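Local coordinates for betaine aldehyde dehydrogenase (Staphylococcus aureus subsp. aureus COL, PDB 4QTO), which probably oxidises betaine aldehyde to glycine betaine with NAD+ as the electron acceptor, at residues D134-H137 with N138-Y142; M141-A144 with G145-D148; T358-R361 with N362-E365; M368-A371 with K372-A376. All coordinates share one frame; numbering follows the deposited sequence.

Contact 1 of 4, residues D134-H137 with N138-Y142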
loop_
_atom_site.group_PDB
_atom_site.type_symbol
_atom_site.label_atom_id
_atom_site.label_comp_id
_atom_site.label_asym_id
_atom_site.label_seq_id
_atom_site.Cartn_x
_atom_site.Cartn_y
_atom_site.Cartn_z
ATOM N N ASP A 134 6.228 28.941 -4.246
ATOM C CA ASP A 134 6.285 28.164 -3.010
ATOM C C ASP A 134 5.713 26.775 -3.284
ATOM O O ASP A 134 6.252 25.752 -2.832
ATOM C CB ASP A 134 5.528 28.862 -1.884
ATOM C CG ASP A 134 6.219 30.122 -1.410
ATOM O OD1 ASP A 134 7.434 30.267 -1.616
ATOM O OD2 ASP A 134 5.519 30.987 -0.825
ATOM N N ASP A 135 4.619 26.726 -4.020
ATOM C CA ASP A 135 4.034 25.451 -4.350
ATOM C C ASP A 135 4.953 24.585 -5.241
ATOM O O ASP A 135 5.076 23.369 -5.056
ATOM C CB ASP A 135 2.706 25.700 -5.012
ATOM C CG ASP A 135 1.830 24.550 -4.910
ATOM O OD1 ASP A 135 1.875 23.869 -3.844
ATOM O OD2 ASP A 135 1.069 24.358 -5.869
ATOM N N ILE A 136 5.587 25.210 -6.231
ATOM C CA ILE A 136 6.493 24.525 -7.134
ATOM C C ILE A 136 7.668 23.896 -6.374
ATOM O O ILE A 136 8.031 22.756 -6.610
ATOM C CB ILE A 136 6.958 25.447 -8.266
ATOM C CG1 ILE A 136 5.746 25.766 -9.158
ATOM C CG2 ILE A 136 8.076 24.833 -9.069
ATOM C CD1 ILE A 136 5.910 27.019 -9.961
ATOM N N HIS A 137 8.236 24.644 -5.430
ATOM C CA HIS A 137 9.272 24.082 -4.581
ATOM C C HIS A 137 8.747 22.815 -3.878
ATOM O O HIS A 137 9.440 21.775 -3.839
ATOM C CB HIS A 137 9.705 25.108 -3.511
ATOM C CG HIS A 137 10.612 24.541 -2.461
ATOM N ND1 HIS A 137 11.941 24.293 -2.687
ATOM C CD2 HIS A 137 10.363 24.144 -1.191
ATOM C CE1 HIS A 137 12.489 23.800 -1.583
ATOM N NE2 HIS A 137 11.560 23.738 -0.649
ATOM N N ASN A 138 7.539 22.895 -3.317
ATOM C CA ASN A 138 6.952 21.761 -2.625
ATOM C C ASN A 138 6.610 20.579 -3.533
ATOM O O ASN A 138 6.702 19.440 -3.101
ATOM C CB ASN A 138 5.776 22.182 -1.785
ATOM C CG ASN A 138 6.215 22.961 -0.558
ATOM O OD1 ASN A 138 7.309 22.678 0.001
ATOM N ND2 ASN A 138 5.378 23.874 -0.088
ATOM N N VAL A 139 6.240 20.835 -4.794
ATOM C CA VAL A 139 6.002 19.751 -5.734
ATOM C C VAL A 139 7.287 18.966 -5.999
ATOM O O VAL A 139 7.360 17.737 -5.911
ATOM C CB VAL A 139 5.403 20.302 -7.037
ATOM C CG1 VAL A 139 5.431 19.265 -8.176
ATOM C CG2 VAL A 139 3.988 20.788 -6.809
ATOM N N PHE A 140 8.343 19.684 -6.349
ATOM C CA PHE A 140 9.620 19.025 -6.565
ATOM C C PHE A 140 10.090 18.291 -5.303
ATOM O O PHE A 140 10.584 17.175 -5.392
ATOM C CB PHE A 140 10.730 19.963 -7.094
ATOM C CG PHE A 140 10.586 20.329 -8.566
ATOM C CD1 PHE A 140 10.959 19.427 -9.539
ATOM C CD2 PHE A 140 10.163 21.576 -8.956
ATOM C CE1 PHE A 140 10.855 19.734 -10.893
ATOM C CE2 PHE A 140 10.066 21.891 -10.321
ATOM C CZ PHE A 140 10.417 20.970 -11.283
ATOM N N MET A 141 9.931 18.919 -4.139
ATOM C CA MET A 141 10.406 18.286 -2.899
ATOM C C MET A 141 9.621 17.023 -2.593
ATOM O O MET A 141 10.203 16.029 -2.145
ATOM C CB MET A 141 10.347 19.234 -1.713
ATOM C CG MET A 141 11.132 18.725 -0.511
ATOM S SD MET A 141 12.910 18.625 -0.815
ATOM C CE MET A 141 13.211 20.404 -0.985
ATOM N N TYR A 142 8.315 17.041 -2.857
ATOM C CA TYR A 142 7.460 15.879 -2.628
ATOM C C TYR A 142 7.904 14.678 -3.475
ATOM O O TYR A 142 8.129 13.584 -2.945
ATOM C CB TYR A 142 5.989 16.201 -2.954
ATOM C CG TYR A 142 5.081 14.987 -2.846
ATOM C CD1 TYR A 142 4.577 14.571 -1.611
ATOM C CD2 TYR A 142 4.744 14.235 -3.982
ATOM C CE1 TYR A 142 3.746 13.448 -1.516
ATOM C CE2 TYR A 142 3.956 13.119 -3.882
ATOM C CZ TYR A 142 3.452 12.731 -2.661
ATOM O OH TYR A 142 2.623 11.624 -2.587
HETATM O O HOH W 1 2.794 24.653 -1.141
#
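Four i to i+4 backbone bonds run from residues 138-141 back to 134-137; the straightest, Phe140 N to Ile136 O, has an N-H...O angle of 177°. Ile136 and Phe140 lie side by side on one flank of the turn. Ile136 CG2 meets Phe140 CE2 at 3.8 Å. Ile136 CG1 stands beside the backbone N (chi1 -67°), which leaves CG2 anti to N and turned to the Phe140 ring. His137 and Met141 run alongside each other on another flank. In one of two modelled conformers the Met141 chain bends at chi2 and chi3, and Met141 CE lies 3.5 Å from His137 CE1. All this is regular alpha-helix, part of helix 126-146. The Phe140 and His137 side chains both pack against helix 93-109, where His137 ND1 is hydrogen-bonded to Ala104 O. On the polar flank a water links Asn138 to Asp135 in one of the two modelled conformers of Asp135. It donates to Asp135 OD1 (3.0 Å) and accepts from Asn138 ND2 (2.9 Å). Asn138 OD1 is hydrogen-bonded to Lys98 NZ of the second subunit, so both ends of the amide have partners. Asn138 OD1 also comes within 3.6 Å of His137 CD2, with the ring and amide planes 56° apart.

Contact 2 of 4, residues M141-A144 with G145-D148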
loop_
_atom_site.group_PDB
_atom_site.type_symbol
_atom_site.label_atom_id
_atom_site.label_comp_id
_atom_site.label_asym_id
_atom_site.label_seq_id
_atom_site.Cartn_x
_atom_site.Cartn_y
_atom_site.Cartn_z
ATOM N N MET A 141 9.931 18.919 -4.139
ATOM C CA MET A 141 10.406 18.286 -2.899
ATOM C C MET A 141 9.621 17.023 -2.593
ATOM O O MET A 141 10.203 16.029 -2.145
ATOM C CB MET A 141 10.347 19.234 -1.713
ATOM C CG MET A 141 11.132 18.725 -0.511
ATOM S SD MET A 141 12.910 18.625 -0.815
ATOM C CE MET A 141 13.211 20.404 -0.985
ATOM N N TYR A 142 8.315 17.041 -2.857
ATOM C CA TYR A 142 7.460 15.879 -2.628
ATOM C C TYR A 142 7.904 14.678 -3.475
ATOM O O TYR A 142 8.129 13.584 -2.945
ATOM C CB TYR A 142 5.989 16.201 -2.954
ATOM C CG TYR A 142 5.081 14.987 -2.846
ATOM C CD1 TYR A 142 4.577 14.571 -1.611
ATOM C CD2 TYR A 142 4.744 14.235 -3.982
ATOM C CE1 TYR A 142 3.746 13.448 -1.516
ATOM C CE2 TYR A 142 3.956 13.119 -3.882
ATOM C CZ TYR A 142 3.452 12.731 -2.661
ATOM O OH TYR A 142 2.623 11.624 -2.587
ATOM N N PHE A 143 8.075 14.907 -4.780
ATOM C CA PHE A 143 8.497 13.851 -5.687
ATOM C C PHE A 143 9.935 13.385 -5.433
ATOM O O PHE A 143 10.229 12.208 -5.600
ATOM C CB PHE A 143 8.237 14.228 -7.143
ATOM C CG PHE A 143 6.789 14.130 -7.494
ATOM C CD1 PHE A 143 6.178 12.896 -7.580
ATOM C CD2 PHE A 143 6.002 15.265 -7.676
ATOM C CE1 PHE A 143 4.815 12.775 -7.857
ATOM C CE2 PHE A 143 4.664 15.151 -7.968
ATOM C CZ PHE A 143 4.061 13.906 -8.062
ATOM N N ALA A 144 10.812 14.315 -5.015
ATOM C CA ALA A 144 12.167 13.935 -4.607
ATOM C C ALA A 144 12.096 12.906 -3.474
ATOM O O ALA A 144 12.822 11.887 -3.480
ATOM C CB ALA A 144 12.944 15.135 -4.139
ATOM N N GLY A 145 11.238 13.168 -2.489
ATOM C CA GLY A 145 11.070 12.271 -1.381
ATOM C C GLY A 145 10.369 10.973 -1.712
ATOM O O GLY A 145 10.567 9.982 -1.028
ATOM N N LEU A 146 9.553 10.959 -2.763
ATOM C CA LEU A 146 8.835 9.763 -3.128
ATOM C C LEU A 146 9.672 8.795 -3.995
ATOM O O LEU A 146 9.359 7.587 -4.077
ATOM C CB LEU A 146 7.566 10.144 -3.904
ATOM C CG LEU A 146 6.529 9.077 -4.172
ATOM C CD1 LEU A 146 6.090 8.420 -2.876
ATOM C CD2 LEU A 146 5.322 9.696 -4.880
ATOM N N ALA A 147 10.718 9.340 -4.626
ATOM C CA ALA A 147 11.451 8.609 -5.680
ATOM C C ALA A 147 11.873 7.202 -5.325
ATOM O O ALA A 147 11.681 6.279 -6.141
ATOM C CB ALA A 147 12.659 9.397 -6.130
ATOM N N ASP A 148 12.373 7.036 -4.108
ATOM C CA ASP A 148 12.886 5.752 -3.664
ATOM C C ASP A 148 12.035 4.970 -2.690
ATOM O O ASP A 148 12.528 4.047 -2.010
ATOM C CB ASP A 148 14.314 5.923 -3.102
ATOM C CG ASP A 148 14.351 6.687 -1.804
ATOM O OD1 ASP A 148 13.320 7.271 -1.411
ATOM O OD2 ASP A 148 15.412 6.671 -1.139
HETATM O O HOH W 2 14.084 9.840 -2.488
#
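Two aromatic rings meet Leu146 near the end of helix 126-146. Leu146 CD2 approaches the Tyr142 ring obliquely, 3.8 Å from Tyr142 CE2. The same methyl, Leu146 CD2, lies 4.3 Å from Phe143 CD1, again at a slant to the ring. One face of the Phe143 ring takes Tyr142 CD2, which sits 3.9 Å above the ring plane, over its centre. One methyl group of Leu146 therefore touches both neighbouring rings. Leu146 CG (chi1 -169°) and Tyr142 CG are both anti to the backbone N, and the two side chains, one turn apart, lie side by side and point the same way. Leu497 of helix 493-498 packs on both Phe143 and Leu146, and Lys149 of the second subunit packs on Tyr142 and Leu146.

The backbone bonds weaken along the segment. Gly145 N to Met141 O is a sound bond of 3.1 Å, at an N-H...O angle of 157°. Leu146 N makes weak bonds to both Tyr142 O and Phe143 O. Ala147 N likewise makes weak bonds to Phe143 O and Ala144 O. A water then donates to Ala144 O at 2.6 Å, and more weakly to Asp148 OD1. Asp148 OD2 is hydrogen-bonded to Gln477 NE2 of the second subunit. Such bonds, weak and shared between i to i+3 and i to i+4, are typical of the last turn of an alpha-helix, here at the subunit interface.

Contact 3 of 4, residues T358-R361 with N362-E365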
loop_
_atom_site.group_PDB
_atom_site.type_symbol
_atom_site.label_atom_id
_atom_site.label_comp_id
_atom_site.label_asym_id
_atom_site.label_seq_id
_atom_site.Cartn_x
_atom_site.Cartn_y
_atom_site.Cartn_z
ATOM N N THR A 358 -5.279 38.566 -26.960
ATOM C CA THR A 358 -6.346 39.186 -27.692
ATOM C C THR A 358 -7.386 38.141 -28.064
ATOM O O THR A 358 -8.599 38.384 -27.960
ATOM C CB THR A 358 -5.796 39.817 -28.999
ATOM O OG1 THR A 358 -4.875 40.848 -28.648
ATOM C CG2 THR A 358 -6.900 40.421 -29.821
ATOM N N GLU A 359 -6.907 36.995 -28.524
ATOM C CA GLU A 359 -7.783 35.921 -28.955
ATOM C C GLU A 359 -8.641 35.425 -27.795
ATOM O O GLU A 359 -9.842 35.166 -27.958
ATOM C CB GLU A 359 -6.984 34.750 -29.514
ATOM C CG GLU A 359 -6.243 35.035 -30.813
ATOM C CD GLU A 359 -5.106 36.057 -30.689
ATOM O OE1 GLU A 359 -4.941 36.862 -31.632
ATOM O OE2 GLU A 359 -4.398 36.088 -29.657
ATOM N N HIS A 360 -8.034 35.305 -26.622
ATOM C CA HIS A 360 -8.780 34.821 -25.460
ATOM C C HIS A 360 -9.803 35.846 -25.004
ATOM O O HIS A 360 -10.950 35.500 -24.682
ATOM C CB HIS A 360 -7.847 34.397 -24.315
ATOM C CG HIS A 360 -8.550 33.599 -23.275
ATOM N ND1 HIS A 360 -9.220 32.437 -23.585
ATOM C CD2 HIS A 360 -8.732 33.796 -21.949
ATOM C CE1 HIS A 360 -9.773 31.941 -22.493
ATOM N NE2 HIS A 360 -9.492 32.744 -21.487
ATOM N N ARG A 361 -9.413 37.112 -24.970
ATOM C CA ARG A 361 -10.350 38.147 -24.593
ATOM C C ARG A 361 -11.532 38.174 -25.575
ATOM O O ARG A 361 -12.700 38.299 -25.168
ATOM C CB ARG A 361 -9.704 39.523 -24.511
ATOM C CG ARG A 361 -10.762 40.561 -24.119
ATOM C CD ARG A 361 -10.190 41.866 -23.620
ATOM N NE ARG A 361 -9.438 42.569 -24.639
ATOM C CZ ARG A 361 -8.957 43.810 -24.500
ATOM N NH1 ARG A 361 -9.162 44.539 -23.381
ATOM N NH2 ARG A 361 -8.283 44.333 -25.499
ATOM N N ASN A 362 -11.245 38.037 -26.868
ATOM C CA ASN A 362 -12.321 38.017 -27.861
ATOM C C ASN A 362 -13.281 36.844 -27.626
ATOM O O ASN A 362 -14.503 36.992 -27.799
ATOM C CB ASN A 362 -11.749 37.950 -29.283
ATOM C CG ASN A 362 -11.041 39.226 -29.686
ATOM O OD1 ASN A 362 -11.239 40.283 -29.082
ATOM N ND2 ASN A 362 -10.260 39.146 -30.741
ATOM N N LYS A 363 -12.748 35.697 -27.211
ATOM C CA LYS A 363 -13.579 34.534 -26.939
ATOM C C LYS A 363 -14.504 34.808 -25.746
ATOM O O LYS A 363 -15.694 34.482 -25.774
ATOM C CB LYS A 363 -12.707 33.310 -26.653
ATOM C CG LYS A 363 -13.495 32.012 -26.602
ATOM C CD LYS A 363 -12.685 30.853 -26.026
ATOM C CE LYS A 363 -11.350 30.624 -26.716
ATOM N NZ LYS A 363 -11.484 30.287 -28.155
ATOM N N ILE A 364 -13.950 35.417 -24.699
ATOM C CA ILE A 364 -14.742 35.751 -23.513
ATOM C C ILE A 364 -15.852 36.722 -23.930
ATOM O O ILE A 364 -17.026 36.569 -23.559
ATOM C CB ILE A 364 -13.859 36.382 -22.422
ATOM C CG1 ILE A 364 -12.851 35.353 -21.911
ATOM C CG2 ILE A 364 -14.735 36.903 -21.294
ATOM C CD1 ILE A 364 -11.704 35.953 -21.109
ATOM N N GLU A 365 -15.493 37.728 -24.714
ATOM C CA GLU A 365 -16.478 38.697 -25.197
ATOM C C GLU A 365 -17.604 38.054 -25.980
ATOM O O GLU A 365 -18.800 38.419 -25.816
ATOM C CB GLU A 365 -15.815 39.766 -26.074
ATOM C CG GLU A 365 -14.980 40.677 -25.221
ATOM C CD GLU A 365 -14.194 41.724 -25.989
ATOM O OE1 GLU A 365 -13.687 41.469 -27.110
ATOM O OE2 GLU A 365 -14.006 42.790 -25.380
#
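The first turns of helix 358-373 bring His360 against Ile364, and Arg361 across Glu365. Ile364 CG1 lies over one face of the His360 ring, 4.2 Å above its plane and offset toward the rim. The end of the same branch, Ile364 CD1, is 3.8 Å from His360 CD2. His360 CG is anti to the backbone N (chi1 -166°), and the end of the ring comes near Ile364, the two side chains crossing at a slant. His360 NE2 is hydrogen-bonded to Phe416 O, and Trp180 meets the ring edge-to-face.

Arg361 CG and Glu365 CD are 4.1 Å apart. The guanidinium and carboxylate planes are only 2° apart, but the charged groups do not touch: Arg361 NE is 4.6 Å from Glu365 OE2. Each has a partner outside the turn: Arg361 NH1 bonds to Phe395 O, and Glu365 OE2 makes a salt bridge to Arg384. The opposite charges probably still attract. The backbone holds four i to i+4 bonds, among them Glu365 N to Arg361 O at 2.9 Å. This is the start of a helix with one side buried, where Ser357 OG bonds to His360 N and the His360 side chain lies about 3 Å from a bound di(hydroxyethyl)ether, probably by the active site.

Contact 4 of 4, residues M368-A371 with K372-A376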
loop_
_atom_site.group_PDB
_atom_site.type_symbol
_atom_site.label_atom_id
_atom_site.label_comp_id
_atom_site.label_asym_id
_atom_site.label_seq_id
_atom_site.Cartn_x
_atom_site.Cartn_y
_atom_site.Cartn_z
ATOM N N MET A 368 -20.422 36.686 -23.897
ATOM C CA MET A 368 -21.377 37.629 -23.324
ATOM C C MET A 368 -22.603 37.739 -24.245
ATOM O O MET A 368 -23.732 37.755 -23.783
ATOM C CB MET A 368 -20.734 38.985 -23.095
ATOM C CG MET A 368 -19.533 39.006 -22.151
ATOM S SD MET A 368 -19.870 38.392 -20.501
ATOM C CE MET A 368 -19.434 36.679 -20.683
ATOM N N ASP A 369 -22.350 37.781 -25.541
ATOM C CA ASP A 369 -23.398 37.826 -26.544
ATOM C C ASP A 369 -24.257 36.567 -26.466
ATOM O O ASP A 369 -25.485 36.632 -26.521
ATOM C CB ASP A 369 -22.777 37.948 -27.957
ATOM C CG ASP A 369 -22.040 39.271 -28.178
ATOM O OD1 ASP A 369 -22.401 40.264 -27.495
ATOM O OD2 ASP A 369 -21.099 39.300 -29.035
ATOM N N VAL A 370 -23.604 35.417 -26.342
ATOM C CA VAL A 370 -24.314 34.147 -26.237
ATOM C C VAL A 370 -25.216 34.123 -25.009
ATOM O O VAL A 370 -26.369 33.752 -25.099
ATOM C CB VAL A 370 -23.332 32.957 -26.193
ATOM C CG1 VAL A 370 -24.051 31.664 -25.849
ATOM C CG2 VAL A 370 -22.609 32.836 -27.519
ATOM N N ALA A 371 -24.688 34.561 -23.874
ATOM C CA ALA A 371 -25.478 34.612 -22.644
ATOM C C ALA A 371 -26.765 35.440 -22.802
ATOM O O ALA A 371 -27.851 35.015 -22.395
ATOM C CB ALA A 371 -24.621 35.171 -21.493
ATOM N N LYS A 372 -26.616 36.640 -23.308
ATOM C CA LYS A 372 -27.769 37.529 -23.478
ATOM C C LYS A 372 -28.784 36.959 -24.449
ATOM O O LYS A 372 -29.994 37.002 -24.203
ATOM C CB LYS A 372 -27.310 38.886 -23.950
ATOM C CG LYS A 372 -26.508 39.693 -22.952
ATOM C CD LYS A 372 -26.079 40.950 -23.700
ATOM C CE LYS A 372 -25.099 41.851 -22.989
ATOM N NZ LYS A 372 -25.818 42.521 -21.872
ATOM N N ALA A 373 -28.309 36.408 -25.555
ATOM C CA ALA A 373 -29.224 35.830 -26.564
ATOM C C ALA A 373 -30.042 34.654 -26.002
ATOM O O ALA A 373 -31.150 34.380 -26.461
ATOM C CB ALA A 373 -28.431 35.412 -27.793
ATOM N N GLU A 374 -29.485 33.950 -25.020
ATOM C CA GLU A 374 -30.158 32.856 -24.347
ATOM C C GLU A 374 -31.080 33.311 -23.254
ATOM O O GLU A 374 -31.743 32.490 -22.628
ATOM C CB GLU A 374 -29.108 31.955 -23.660
ATOM C CG GLU A 374 -28.139 31.337 -24.587
ATOM C CD GLU A 374 -27.209 30.372 -23.856
ATOM O OE1 GLU A 374 -26.357 30.752 -22.985
ATOM O OE2 GLU A 374 -27.314 29.230 -24.277
ATOM N N GLY A 375 -31.071 34.611 -22.951
ATOM C CA GLY A 375 -31.970 35.149 -21.940
ATOM C C GLY A 375 -31.391 35.342 -20.566
ATOM O O GLY A 375 -32.142 35.594 -19.628
ATOM N N ALA A 376 -30.072 35.197 -20.408
ATOM C CA ALA A 376 -29.449 35.416 -19.116
ATOM C C ALA A 376 -29.167 36.897 -18.941
ATOM O O ALA A 376 -29.127 37.652 -19.886
ATOM C CB ALA A 376 -28.151 34.632 -18.990
#
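Ala371 O takes the central bond of this turn: Ala376 N donates to it at 3.0 Å, with an N-H...O angle of 155°. Glu374 N adds a weak bond to the same oxygen, and the better bond of Glu374 N goes to Val370 O at 3.1 Å. Ala376 CB comes to 4.4 Å from Ala371 CB, a loose apolar contact between two buried residues. Earlier in the turn Lys372 N bonds to Met368 O and Ala373 N to Asp369 O. Lys372 CG lies 3.5 Å from Met368 O, but the amine leads away. Gly375 N bonds back to Lys372 O at 2.9 Å.

On another flank Glu374 runs alongside Val370, pointing the same way. Glu374 CG stands beside its own backbone N (chi1 -61°), and Glu374 CG is only 3.0 Å from Val370 O, a tight approach. The chain is extended beyond CG and carries Glu374 OE1 to 3.8 Å from Val370 CG1.

The carboxylate is gripped from further out. Glu374 OE2 accepts from Arg409 N and Glu374 OE1 from Ile410 N. These two amides belong to the start of helix 409-412, whose positive end would probably stabilise the negative charge. Ile401 of strand 399-402 packs on Met368, Ala371 and Ala376, and Ile410 covers Ala371.

Gly375 turns the chain out of the helix with positive phi (98°). At these angles a CB would jam against the carbonyl O of the preceding residue. This is a Schellman motif, the C-terminal cap of helix 358-373, leading into strand 377-380.

Following the chain from the N terminus, contact 1 comes first, on helix 126-146. Contact 2 follows on the same helix and begins where contact 1 ends, sharing Met141 and Tyr142. Both pack on helices 93-109 and 183-197 and reach the second subunit. Contacts 3 and 4 come much later, on helix 358-373, at its first turns and its C-terminal cap, with centres about 16 Å apart. Contact 4 packs on strand 399-402 and helix 409-412. No contact closes a long loop, since each joins neighbouring turns; none crosses another, and only 1 and 2 overlap. Contacts 1 and 2 lie on the opposite side of the chain's centre from contacts 3 and 4.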